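Local structure of regulatory protein PcrH (Pseudomonas aeruginosa, 2XCB) at residues I40-C45 / A60-L65; G66-A71 / H96-D101; Q73-G78 / P86-H91; A92-L97 / A126-A131. The protein binds the chaperone-binding region of the minor translocator PopD and probably acts as its type III secretion chaperone. All coordinates share one frame; numbering follows the deposited sequence. Where two conformers were deposited one is given.

In the fold
Interaction 3 is the core contact, fully buried near the chain centre, whereas interaction 1 is half buried and interactions 2 and 4 lie at the surface. Helices 68-81 and 87-98 are joined twice: in interaction 3, where the middle of the first meets the start of the second, a glycine backbone lies on Phe88; in interaction 2, where the first starts and the second ends, CB of Gln98 lies on Tyr68. Interaction 1 couples helices 34-47 and 52-64 through sulfur, ring and water. Between its two segments, on helices 87-98 and 123-140, interaction 4 has just a long ion pair. Gln63 of interaction 1 bonds Tyr75 of interaction 3 and Glu94 of interaction 4.

Interaction 1 of 4, residues I40-C45 / A60-L65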
loop_
_atom_site.group_PDB
_atom_site.type_symbol
_atom_site.label_atom_id
_atom_site.label_comp_id
_atom_site.label_asym_id
_atom_site.label_seq_id
_atom_site.Cartn_x
_atom_site.Cartn_y
_atom_site.Cartn_z
ATOM N N ILE A 40 -0.097 -6.032 3.120
ATOM C CA ILE A 40 0.256 -4.640 3.413
ATOM C C ILE A 40 1.193 -4.514 4.655
ATOM O O ILE A 40 2.235 -3.825 4.633
ATOM C CB ILE A 40 -1.044 -3.847 3.557
ATOM C CG1 ILE A 40 -1.770 -3.914 2.204
ATOM C CG2 ILE A 40 -0.767 -2.405 4.044
ATOM C CD1 ILE A 40 -1.108 -2.997 1.146
ATOM N N PHE A 41 0.883 -5.282 5.728
ATOM C CA PHE A 41 1.731 -5.179 6.918
ATOM C C PHE A 41 3.117 -5.780 6.694
ATOM O O PHE A 41 4.094 -5.233 7.218
ATOM C CB PHE A 41 1.042 -5.793 8.165
ATOM C CG PHE A 41 -0.115 -5.007 8.627
ATOM C CD1 PHE A 41 0.032 -3.698 8.994
ATOM C CD2 PHE A 41 -1.368 -5.600 8.732
ATOM C CE1 PHE A 41 -1.095 -2.963 9.438
ATOM C CE2 PHE A 41 -2.432 -4.902 9.168
ATOM C CZ PHE A 41 -2.317 -3.598 9.487
ATOM N N GLN A 42 3.181 -6.880 5.939
ATOM C CA GLN A 42 4.418 -7.474 5.609
ATOM C C GLN A 42 5.227 -6.437 4.838
ATOM O O GLN A 42 6.425 -6.280 5.096
ATOM C CB GLN A 42 4.172 -8.768 4.817
ATOM C CG GLN A 42 5.351 -9.364 4.073
ATOM C CD GLN A 42 6.351 -10.118 4.948
ATOM O OE1 GLN A 42 6.010 -10.649 5.997
ATOM N NE2 GLN A 42 7.592 -10.174 4.496
ATOM N N ALA A 43 4.564 -5.656 3.959
ATOM C CA ALA A 43 5.331 -4.639 3.193
ATOM C C ALA A 43 5.901 -3.626 4.167
ATOM O O ALA A 43 7.068 -3.286 4.071
ATOM C CB ALA A 43 4.426 -3.921 2.113
ATOM N N LEU A 44 5.031 -3.073 5.042
ATOM C CA LEU A 44 5.449 -2.081 5.983
ATOM C C LEU A 44 6.574 -2.523 6.958
ATOM O O LEU A 44 7.510 -1.745 7.155
ATOM C CB LEU A 44 4.273 -1.544 6.754
ATOM C CG LEU A 44 3.285 -0.709 5.944
ATOM C CD1 LEU A 44 2.012 -0.801 6.669
ATOM C CD2 LEU A 44 3.755 0.791 5.789
ATOM N N CYS A 45 6.485 -3.735 7.533
ATOM C CA CYS A 45 7.593 -4.379 8.280
ATOM C C CYS A 45 8.938 -4.460 7.483
ATOM O O CYS A 45 10.057 -4.430 8.068
ATOM C CB CYS A 45 7.189 -5.809 8.704
ATOM S SG CYS A 45 5.855 -5.826 9.951
ATOM N N ALA A 60 -1.530 -9.962 14.001
ATOM C CA ALA A 60 -2.946 -10.085 14.137
ATOM C C ALA A 60 -3.544 -10.748 12.877
ATOM O O ALA A 60 -4.470 -11.593 12.966
ATOM C CB ALA A 60 -3.516 -8.694 14.365
ATOM N N CYS A 61 -3.009 -10.390 11.686
ATOM C CA CYS A 61 -3.488 -10.985 10.441
ATOM C C CYS A 61 -3.239 -12.456 10.356
ATOM O O CYS A 61 -4.125 -13.196 9.989
ATOM C CB CYS A 61 -2.843 -10.318 9.195
ATOM S SG CYS A 61 -3.380 -8.700 8.989
ATOM N N ARG A 62 -2.035 -12.860 10.719
ATOM C CA ARG A 62 -1.664 -14.251 10.702
ATOM C C ARG A 62 -2.463 -15.084 11.755
ATOM O O ARG A 62 -2.931 -16.204 11.487
ATOM C CB ARG A 62 -0.175 -14.342 10.959
ATOM C CG ARG A 62 0.633 -13.908 9.728
ATOM C CD ARG A 62 2.073 -13.669 10.079
ATOM N NE ARG A 62 2.868 -13.505 8.863
ATOM C CZ ARG A 62 4.201 -13.482 8.796
ATOM N NH1 ARG A 62 4.985 -13.527 9.888
ATOM N NH2 ARG A 62 4.759 -13.276 7.594
ATOM N N GLN A 63 -2.627 -14.500 12.932
ATOM C CA GLN A 63 -3.492 -15.107 13.946
ATOM C C GLN A 63 -4.889 -15.404 13.394
ATOM O O GLN A 63 -5.374 -16.521 13.551
ATOM C CB GLN A 63 -3.605 -14.237 15.210
ATOM C CG GLN A 63 -4.138 -15.061 16.431
ATOM C CD GLN A 63 -4.204 -14.238 17.727
ATOM O OE1 GLN A 63 -3.491 -13.282 17.890
ATOM N NE2 GLN A 63 -5.076 -14.652 18.654
ATOM N N SER A 64 -5.514 -14.417 12.735
ATOM C CA SER A 64 -6.876 -14.554 12.228
ATOM C C SER A 64 -6.997 -15.586 11.116
ATOM O O SER A 64 -8.085 -16.116 10.890
ATOM C CB SER A 64 -7.384 -13.221 11.742
ATOM O OG SER A 64 -7.832 -12.465 12.827
ATOM N N LEU A 65 -5.884 -15.854 10.432
ATOM C CA LEU A 65 -5.776 -16.871 9.394
ATOM C C LEU A 65 -5.294 -18.221 9.922
ATOM O O LEU A 65 -5.046 -19.147 9.159
ATOM C CB LEU A 65 -4.728 -16.394 8.354
ATOM C CG LEU A 65 -5.200 -15.230 7.468
ATOM C CD1 LEU A 65 -3.977 -14.700 6.678
ATOM C CD2 LEU A 65 -6.330 -15.727 6.523
HETATM O O HOH W 1 3.993 -12.011 5.038
#
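The Phe41 ring receives Cys61 at its edge: SG lies close to the ring plane, 82° off the normal, 3.7 Å from CD2 of Phe41 and 4.9 Å from the ring centroid. Only CD2 and CE2 meet the sulfur, so this is an in-plane Cys sulfur-aromatic contact and not a stack over a face. With CG of Phe41 beside its own backbone N (chi1 -69°), the ring is carried across towards helix 52-64, and an apolar side chain of the bound peptide packs on it as well.

The second pair of flat groups is polar. The Gln42 amide and the Arg62 guanidinium are turned only 28° from each other, and OE1 of Gln42 comes to 3.3 Å from NH2 of Arg62, yet the angle is too poor for a direct hydrogen bond. A water makes the link instead, donating to Gln42 OE1 at 2.6 Å and accepting from Arg62 NH2 at 3.0 Å. Arg62 reaches this place on an extended chain whose other nitrogens are already engaged, NE by Gln38 OE1 and NH1 by the carbonyl of Gln70. Gln42 also packs on Met9 of the second subunit. A sulfur-aromatic contact and a water bridge thus join two consecutive helices of the tetratricopeptide-type array expected of such chaperones, beside the site that holds the peptide.

Interaction 2 of 4, residues G66-A71 / H96-D101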
loop_
_atom_site.group_PDB
_atom_site.type_symbol
_atom_site.label_atom_id
_atom_site.label_comp_id
_atom_site.label_asym_id
_atom_site.label_seq_id
_atom_site.Cartn_x
_atom_site.Cartn_y
_atom_site.Cartn_z
ATOM N N GLY A 66 -5.078 -18.323 11.216
ATOM C CA GLY A 66 -4.649 -19.626 11.766
ATOM C C GLY A 66 -3.221 -19.924 11.565
ATOM O O GLY A 66 -2.784 -21.093 11.733
ATOM N N LEU A 67 -2.421 -18.911 11.226
ATOM C CA LEU A 67 -1.009 -19.160 11.067
ATOM C C LEU A 67 -0.296 -18.843 12.391
ATOM O O LEU A 67 0.466 -17.891 12.450
ATOM C CB LEU A 67 -0.414 -18.242 9.960
ATOM C CG LEU A 67 -1.023 -18.555 8.603
ATOM C CD1 LEU A 67 -0.508 -17.534 7.571
ATOM C CD2 LEU A 67 -0.666 -20.039 8.182
ATOM N N TYR A 68 -0.499 -19.654 13.438
ATOM C CA TYR A 68 -0.032 -19.265 14.761
ATOM C C TYR A 68 1.481 -19.161 14.940
ATOM O O TYR A 68 1.945 -18.293 15.632
ATOM C CB TYR A 68 -0.646 -20.207 15.819
ATOM C CG TYR A 68 -2.121 -20.291 15.697
ATOM C CD1 TYR A 68 -2.894 -19.219 16.081
ATOM C CD2 TYR A 68 -2.755 -21.434 15.144
ATOM C CE1 TYR A 68 -4.248 -19.258 15.972
ATOM C CE2 TYR A 68 -4.132 -21.488 15.016
ATOM C CZ TYR A 68 -4.862 -20.384 15.463
ATOM O OH TYR A 68 -6.187 -20.357 15.383
ATOM N N GLU A 69 2.239 -20.078 14.357
ATOM C CA GLU A 69 3.691 -20.028 14.485
ATOM C C GLU A 69 4.246 -18.740 13.811
ATOM O O GLU A 69 5.123 -18.050 14.379
ATOM C CB GLU A 69 4.322 -21.276 13.878
ATOM C CG GLU A 69 3.873 -22.559 14.524
ATOM C CD GLU A 69 4.713 -22.951 15.727
ATOM O OE1 GLU A 69 5.449 -22.091 16.289
ATOM O OE2 GLU A 69 4.614 -24.146 16.111
ATOM N N GLN A 70 3.728 -18.383 12.636
ATOM C CA GLN A 70 4.187 -17.122 11.986
ATOM C C GLN A 70 3.710 -15.892 12.750
ATOM O O GLN A 70 4.450 -14.890 12.827
ATOM C CB GLN A 70 3.703 -17.036 10.555
ATOM C CG GLN A 70 4.277 -18.151 9.697
ATOM C CD GLN A 70 3.906 -17.924 8.222
ATOM O OE1 GLN A 70 3.925 -16.800 7.762
ATOM N NE2 GLN A 70 3.556 -18.966 7.512
ATOM N N ALA A 71 2.521 -15.985 13.374
ATOM C CA ALA A 71 2.010 -14.900 14.246
ATOM C C ALA A 71 2.939 -14.753 15.422
ATOM O O ALA A 71 3.363 -13.643 15.745
ATOM C CB ALA A 71 0.530 -15.162 14.733
ATOM N N HIS A 96 -0.117 -19.505 21.544
ATOM C CA HIS A 96 0.477 -20.662 22.191
ATOM C C HIS A 96 -0.609 -21.663 22.607
ATOM O O HIS A 96 -0.445 -22.878 22.520
ATOM C CB HIS A 96 1.240 -20.227 23.433
ATOM C CG HIS A 96 2.587 -19.629 23.162
ATOM N ND1 HIS A 96 3.564 -20.287 22.454
ATOM C CD2 HIS A 96 3.094 -18.407 23.457
ATOM C CE1 HIS A 96 4.662 -19.544 22.420
ATOM N NE2 HIS A 96 4.405 -18.398 23.028
ATOM N N LEU A 97 -1.717 -21.131 23.084
ATOM C CA LEU A 97 -2.856 -21.937 23.550
ATOM C C LEU A 97 -3.420 -22.744 22.398
ATOM O O LEU A 97 -3.547 -23.984 22.479
ATOM C CB LEU A 97 -3.928 -20.982 24.112
ATOM C CG LEU A 97 -4.297 -20.941 25.584
ATOM C CD1 LEU A 97 -5.788 -20.457 25.710
ATOM C CD2 LEU A 97 -4.145 -22.348 26.222
ATOM N N GLN A 98 -3.641 -22.088 21.260
ATOM C CA GLN A 98 -4.149 -22.823 20.083
ATOM C C GLN A 98 -3.138 -23.850 19.578
ATOM O O GLN A 98 -3.520 -24.883 18.980
ATOM C CB GLN A 98 -4.697 -21.889 18.977
ATOM C CG GLN A 98 -5.905 -21.040 19.414
ATOM C CD GLN A 98 -7.030 -21.827 20.168
ATOM O OE1 GLN A 98 -7.675 -22.717 19.596
ATOM N NE2 GLN A 98 -7.254 -21.480 21.464
ATOM N N LEU A 99 -1.871 -23.671 19.916
ATOM C CA LEU A 99 -0.866 -24.695 19.557
ATOM C C LEU A 99 -0.738 -25.766 20.609
ATOM O O LEU A 99 0.027 -26.714 20.431
ATOM C CB LEU A 99 0.554 -24.076 19.280
ATOM C CG LEU A 99 0.914 -23.527 17.867
ATOM C CD1 LEU A 99 -0.289 -23.005 17.321
ATOM C CD2 LEU A 99 2.014 -22.397 17.911
ATOM N N GLY A 100 -1.474 -25.670 21.691
ATOM C CA GLY A 100 -1.399 -26.731 22.706
ATOM C C GLY A 100 -0.196 -26.552 23.629
ATOM O O GLY A 100 0.276 -27.519 24.286
ATOM N N ASP A 101 0.325 -25.333 23.689
ATOM C CA ASP A 101 1.539 -25.100 24.471
ATOM C C ASP A 101 1.135 -24.329 25.689
ATOM O O ASP A 101 1.144 -23.125 25.670
ATOM C CB ASP A 101 2.614 -24.334 23.648
ATOM C CG ASP A 101 3.890 -24.006 24.442
ATOM O OD1 ASP A 101 4.027 -24.187 25.703
ATOM O OD2 ASP A 101 4.796 -23.501 23.769
#
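This is a surface contact between two chain turns, joining the start of helix 68-81 to the C-terminal end of helix 87-98, and its centre is a CH-pi interaction. CB of Gln98 stands over one face of the Tyr68 ring, 3.9 Å from the centroid and 14° off the normal. The carbonyl carbon of Gly66 lies over the opposite face, toward the rim and 3.8 Å from the plane, which holds the ring between a side chain of one segment and the backbone of its own. Beyond CB, Gln98 bends at chi2 (-47°), which takes its amide away from the ring, though this outer part was modelled in two conformations and is tentative.

Both segments contain the glycine turn by which a helix ends: Gly66 and Gly100 each have positive phi and complete a Schellman motif. In the second, Asp101 N reaches His96 O at 2.8 Å, and Asp101 goes straight on to cap the next helix through Gly104 N. Short turns of this kind connect successive antiparallel helices, as in tetratricopeptide-type superhelices. Leu99, just before Gly100, sits against the base of Tyr68 and also touches Leu72; its modelled position is too tight to support finer detail. The approach of Glu69 to CD2 of Leu99 is likewise tentative, because Glu69 occupies more than one conformation. Further in, Tyr68 rests on Cys95 of helix 87-98.

Interaction 3 of 4, residues Q73-G78 / P86-H91; sequences QSYSYG and PRFPFH
Tyr75 makes the first contact along the 73-78 helix, and it uses both ring and backbone. One flank of its ring, at CD1, passes CD1 of Phe88 at 4.0 Å, while the far end leans on His91, whose CB lies 3.5 Å from CZ of Tyr75. Neither approach is a stack; the side chains meet obliquely. The backbone O of Tyr75 also comes to 3.6 Å from CD1 of Phe88. One turn on, Gly78 lies flat over a face of the Phe88 ring. Its CA is 3.8 Å from the ring centroid in a CH-pi contact, its carbonyl carbon sits above the ring centre, and its O reaches CE2 of Phe88 at 3.5 Å. Phe88 gets so close because Gly78 carries no side chain, and its own CG, anti to the carbonyl carbon (chi1 -70°), aims the ring at the opposing backbone.

The two short helices run nearly antiparallel, at 152°, with axes 8.8 Å apart, consistent with successive antiparallel helices in a tetratricopeptide-type array. No hydrogen bond crosses between them, and the buried polar ends are satisfied elsewhere: Tyr75 OH by Gln63, His91 ND1 by Glu94 and His91 NE2 by an acidic side chain of the bound peptide. The apolar contact therefore fixes the base of His91 while its imidazole, probably polarised between two acids, serves peptide binding.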
loop_
_atom_site.group_PDB
_atom_site.type_symbol
_atom_site.label_atom_id
_atom_site.label_comp_id
_atom_site.label_asym_id
_atom_site.label_seq_id
_atom_site.Cartn_x
_atom_site.Cartn_y
_atom_site.Cartn_z
ATOM N N GLN A 73 6.209 -15.332 15.568
ATOM C CA GLN A 73 7.451 -14.637 15.110
ATOM C C GLN A 73 7.262 -13.114 15.045
ATOM O O GLN A 73 8.118 -12.360 15.484
ATOM C CB GLN A 73 7.914 -15.149 13.766
ATOM C CG GLN A 73 8.184 -16.652 13.873
ATOM C CD GLN A 73 8.668 -17.258 12.592
ATOM O OE1 GLN A 73 7.942 -17.369 11.602
ATOM N NE2 GLN A 73 9.936 -17.631 12.589
ATOM N N SER A 74 6.113 -12.686 14.547
ATOM C CA SER A 74 5.861 -11.228 14.430
ATOM C C SER A 74 5.637 -10.513 15.783
ATOM O O SER A 74 6.124 -9.363 16.059
ATOM C CB SER A 74 4.651 -11.038 13.506
ATOM O OG SER A 74 4.610 -9.663 13.113
ATOM N N TYR A 75 4.833 -11.174 16.622
ATOM C CA TYR A 75 4.614 -10.745 17.978
ATOM C C TYR A 75 5.911 -10.751 18.753
ATOM O O TYR A 75 6.178 -9.849 19.512
ATOM C CB TYR A 75 3.610 -11.699 18.653
ATOM C CG TYR A 75 2.179 -11.599 18.141
ATOM C CD1 TYR A 75 1.660 -10.392 17.685
ATOM C CD2 TYR A 75 1.276 -12.695 18.297
ATOM C CE1 TYR A 75 0.349 -10.272 17.250
ATOM C CE2 TYR A 75 -0.031 -12.603 17.867
ATOM C CZ TYR A 75 -0.505 -11.368 17.379
ATOM O OH TYR A 75 -1.807 -11.295 16.972
ATOM N N SER A 76 6.768 -11.770 18.561
ATOM C CA SER A 76 7.998 -11.798 19.307
ATOM C C SER A 76 8.899 -10.604 18.968
ATOM O O SER A 76 9.497 -9.949 19.857
ATOM C CB SER A 76 8.750 -13.081 19.010
ATOM O OG SER A 76 9.771 -13.100 19.948
ATOM N N TYR A 77 8.998 -10.308 17.669
ATOM C CA TYR A 77 9.801 -9.122 17.273
ATOM C C TYR A 77 9.149 -7.809 17.749
ATOM O O TYR A 77 9.784 -6.930 18.351
ATOM C CB TYR A 77 10.093 -9.130 15.776
ATOM C CG TYR A 77 10.988 -7.984 15.394
ATOM C CD1 TYR A 77 12.371 -8.070 15.509
ATOM C CD2 TYR A 77 10.447 -6.786 14.904
ATOM C CE1 TYR A 77 13.244 -6.975 15.133
ATOM C CE2 TYR A 77 11.322 -5.681 14.544
ATOM C CZ TYR A 77 12.696 -5.802 14.653
ATOM O OH TYR A 77 13.511 -4.707 14.333
ATOM N N GLY A 78 7.855 -7.695 17.543
ATOM C CA GLY A 78 7.185 -6.516 18.004
ATOM C C GLY A 78 7.467 -6.187 19.471
ATOM O O GLY A 78 7.691 -5.026 19.858
ATOM N N PRO A 86 1.354 -4.559 26.172
ATOM C CA PRO A 86 0.734 -5.811 26.666
ATOM C C PRO A 86 0.120 -6.645 25.550
ATOM O O PRO A 86 -0.007 -7.873 25.719
ATOM C CB PRO A 86 -0.353 -5.302 27.627
ATOM C CG PRO A 86 -0.682 -3.929 27.066
ATOM C CD PRO A 86 0.663 -3.376 26.708
ATOM N N ARG A 87 -0.235 -6.043 24.394
ATOM C CA ARG A 87 -0.857 -6.814 23.313
ATOM C C ARG A 87 0.027 -7.926 22.765
ATOM O O ARG A 87 -0.475 -8.963 22.388
ATOM C CB ARG A 87 -1.348 -5.939 22.175
ATOM C CG ARG A 87 -2.632 -5.236 22.553
ATOM C CD ARG A 87 -3.078 -4.039 21.571
ATOM N NE ARG A 87 -2.167 -2.902 21.660
ATOM C CZ ARG A 87 -2.292 -1.752 20.967
ATOM N NH1 ARG A 87 -3.266 -1.601 20.058
ATOM N NH2 ARG A 87 -1.408 -0.763 21.162
ATOM N N PHE A 88 1.324 -7.688 22.684
ATOM C CA PHE A 88 2.214 -8.702 22.161
ATOM C C PHE A 88 2.142 -9.978 22.980
ATOM O O PHE A 88 1.847 -11.012 22.423
ATOM C CB PHE A 88 3.634 -8.136 22.053
ATOM C CG PHE A 88 3.779 -7.073 20.926
ATOM C CD1 PHE A 88 3.520 -7.421 19.583
ATOM C CD2 PHE A 88 4.060 -5.730 21.245
ATOM C CE1 PHE A 88 3.683 -6.483 18.523
ATOM C CE2 PHE A 88 4.190 -4.747 20.239
ATOM C CZ PHE A 88 3.999 -5.132 18.840
ATOM N N PRO A 89 2.452 -9.934 24.305
ATOM C CA PRO A 89 2.477 -11.274 24.981
ATOM C C PRO A 89 1.069 -11.828 25.143
ATOM O O PRO A 89 0.856 -12.988 25.112
ATOM C CB PRO A 89 3.070 -10.938 26.375
ATOM C CG PRO A 89 3.065 -9.443 26.492
ATOM C CD PRO A 89 3.245 -8.952 25.060
ATOM N N PHE A 90 0.091 -10.949 25.215
ATOM C CA PHE A 90 -1.279 -11.410 25.318
ATOM C C PHE A 90 -1.696 -12.203 24.057
ATOM O O PHE A 90 -2.108 -13.400 24.188
ATOM C CB PHE A 90 -2.264 -10.203 25.564
ATOM C CG PHE A 90 -3.732 -10.632 25.721
ATOM C CD1 PHE A 90 -4.222 -11.082 26.955
ATOM C CD2 PHE A 90 -4.624 -10.626 24.599
ATOM C CE1 PHE A 90 -5.578 -11.502 27.120
ATOM C CE2 PHE A 90 -5.933 -11.076 24.721
ATOM C CZ PHE A 90 -6.418 -11.535 26.020
ATOM N N HIS A 91 -1.566 -11.604 22.847
ATOM C CA HIS A 91 -1.990 -12.334 21.680
ATOM C C HIS A 91 -1.064 -13.498 21.374
ATOM O O HIS A 91 -1.523 -14.476 20.821
ATOM C CB HIS A 91 -2.153 -11.431 20.464
ATOM C CG HIS A 91 -3.276 -10.431 20.709
ATOM N ND1 HIS A 91 -4.557 -10.868 20.952
ATOM C CD2 HIS A 91 -3.270 -9.100 20.972
ATOM C CE1 HIS A 91 -5.342 -9.813 21.251
ATOM N NE2 HIS A 91 -4.575 -8.727 21.266
#

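Interaction 4 of 4, residues A92-L97 / A126-A131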
loop_
_atom_site.group_PDB
_atom_site.type_symbol
_atom_site.label_atom_id
_atom_site.label_comp_id
_atom_site.label_asym_id
_atom_site.label_seq_id
_atom_site.Cartn_x
_atom_site.Cartn_y
_atom_site.Cartn_z
ATOM N N ALA A 92 0.200 -13.371 21.753
ATOM C CA ALA A 92 1.134 -14.503 21.626
ATOM C C ALA A 92 0.633 -15.692 22.498
ATOM O O ALA A 92 0.792 -16.872 22.139
ATOM C CB ALA A 92 2.522 -14.117 22.087
ATOM N N ALA A 93 0.163 -15.352 23.687
ATOM C CA ALA A 93 -0.341 -16.387 24.602
ATOM C C ALA A 93 -1.543 -17.096 23.966
ATOM O O ALA A 93 -1.665 -18.311 24.050
ATOM C CB ALA A 93 -0.700 -15.727 25.931
ATOM N N GLU A 94 -2.449 -16.335 23.314
ATOM C CA GLU A 94 -3.528 -17.001 22.563
ATOM C C GLU A 94 -3.071 -18.004 21.492
ATOM O O GLU A 94 -3.680 -19.124 21.291
ATOM C CB GLU A 94 -4.425 -15.974 21.902
ATOM C CG GLU A 94 -5.185 -15.129 22.923
ATOM C CD GLU A 94 -5.996 -14.060 22.246
ATOM O OE1 GLU A 94 -7.056 -13.750 22.827
ATOM O OE2 GLU A 94 -5.593 -13.562 21.133
ATOM N N CYS A 95 -2.016 -17.613 20.764
ATOM C CA CYS A 95 -1.456 -18.471 19.737
ATOM C C CYS A 95 -0.841 -19.684 20.434
ATOM O O CYS A 95 -1.014 -20.768 19.923
ATOM C CB CYS A 95 -0.351 -17.768 18.885
ATOM S SG CYS A 95 -1.029 -16.275 17.977
ATOM N N HIS A 96 -0.117 -19.505 21.544
ATOM C CA HIS A 96 0.477 -20.662 22.191
ATOM C C HIS A 96 -0.609 -21.663 22.607
ATOM O O HIS A 96 -0.445 -22.878 22.520
ATOM C CB HIS A 96 1.240 -20.227 23.433
ATOM C CG HIS A 96 2.587 -19.629 23.162
ATOM N ND1 HIS A 96 3.564 -20.287 22.454
ATOM C CD2 HIS A 96 3.094 -18.407 23.457
ATOM C CE1 HIS A 96 4.662 -19.544 22.420
ATOM N NE2 HIS A 96 4.405 -18.398 23.028
ATOM N N LEU A 97 -1.717 -21.131 23.084
ATOM C CA LEU A 97 -2.856 -21.937 23.550
ATOM C C LEU A 97 -3.420 -22.744 22.398
ATOM O O LEU A 97 -3.547 -23.984 22.479
ATOM C CB LEU A 97 -3.928 -20.982 24.112
ATOM C CG LEU A 97 -4.297 -20.941 25.584
ATOM C CD1 LEU A 97 -5.788 -20.457 25.710
ATOM C CD2 LEU A 97 -4.145 -22.348 26.222
ATOM N N ALA A 126 -5.780 -5.969 31.197
ATOM C CA ALA A 126 -5.203 -6.485 32.427
ATOM C C ALA A 126 -6.138 -7.537 33.052
ATOM O O ALA A 126 -5.702 -8.626 33.373
ATOM C CB ALA A 126 -4.891 -5.387 33.404
ATOM N N ALA A 127 -7.422 -7.224 33.151
ATOM C CA ALA A 127 -8.425 -8.163 33.673
ATOM C C ALA A 127 -8.580 -9.386 32.788
ATOM O O ALA A 127 -8.679 -10.508 33.288
ATOM C CB ALA A 127 -9.762 -7.446 33.843
ATOM N N ARG A 128 -8.524 -9.209 31.467
ATOM C CA ARG A 128 -8.593 -10.365 30.562
ATOM C C ARG A 128 -7.369 -11.232 30.685
ATOM O O ARG A 128 -7.501 -12.429 30.615
ATOM C CB ARG A 128 -8.710 -9.979 29.076
ATOM C CG ARG A 128 -10.070 -9.420 28.630
ATOM C CD ARG A 128 -9.980 -8.996 27.135
ATOM N NE ARG A 128 -10.016 -10.141 26.224
ATOM C CZ ARG A 128 -9.600 -10.131 24.961
ATOM N NH1 ARG A 128 -9.055 -9.041 24.421
ATOM N NH2 ARG A 128 -9.734 -11.234 24.241
ATOM N N ALA A 129 -6.190 -10.620 30.799
ATOM C CA ALA A 129 -4.963 -11.352 30.917
ATOM C C ALA A 129 -5.001 -12.162 32.227
ATOM O O ALA A 129 -4.533 -13.290 32.262
ATOM C CB ALA A 129 -3.786 -10.388 30.886
ATOM N N GLY A 130 -5.536 -11.581 33.286
ATOM C CA GLY A 130 -5.644 -12.253 34.602
ATOM C C GLY A 130 -6.634 -13.390 34.487
ATOM O O GLY A 130 -6.308 -14.524 34.900
ATOM N N ALA A 131 -7.779 -13.154 33.811
ATOM C CA ALA A 131 -8.778 -14.236 33.602
ATOM C C ALA A 131 -8.213 -15.412 32.797
ATOM O O ALA A 131 -8.373 -16.609 33.178
ATOM C CB ALA A 131 -10.072 -13.708 32.925
#
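Glu94 and Arg128 reach towards each other from well-separated helices, their CA atoms 11.6 Å apart, and their side chains cross at about a right angle. The carboxylate and guanidinium planes are 67° apart, so the two charged groups do not lie side by side as in a bidentate salt bridge. OE1 of Glu94 comes to 3.9 Å from NH2 of Arg128 but stands well out of the guanidinium plane, where no N-H is directed at it. The result is a long salt bridge held by charge alone.

The chain shapes explain the meeting. Glu94 is extended beyond CG (chi2 176°) and projects its carboxylate away from helix 87-98, whereas Arg128 bends at chi3 (76°), swinging its guanidinium across. The two helices are not neighbours in sequence; helix 102-117 comes between them and is touched by both, through Ala93 on Phe109 and Ala126 on Ala116. Such an arrangement suits a superhelical array of tetratricopeptide type, in which helices beyond immediate succession also pack together.

The carboxylate of Glu94 divides its work. OE2 takes a hydrogen bond from Gln63 NE2, which probably helps to hold the carboxylate in place, with OE1 on the arginine side. NH1 of Arg128 in turn makes a weak, long ion pair with an acidic side chain of the bound peptide, with Glu94 and that acid probably sharing its charge.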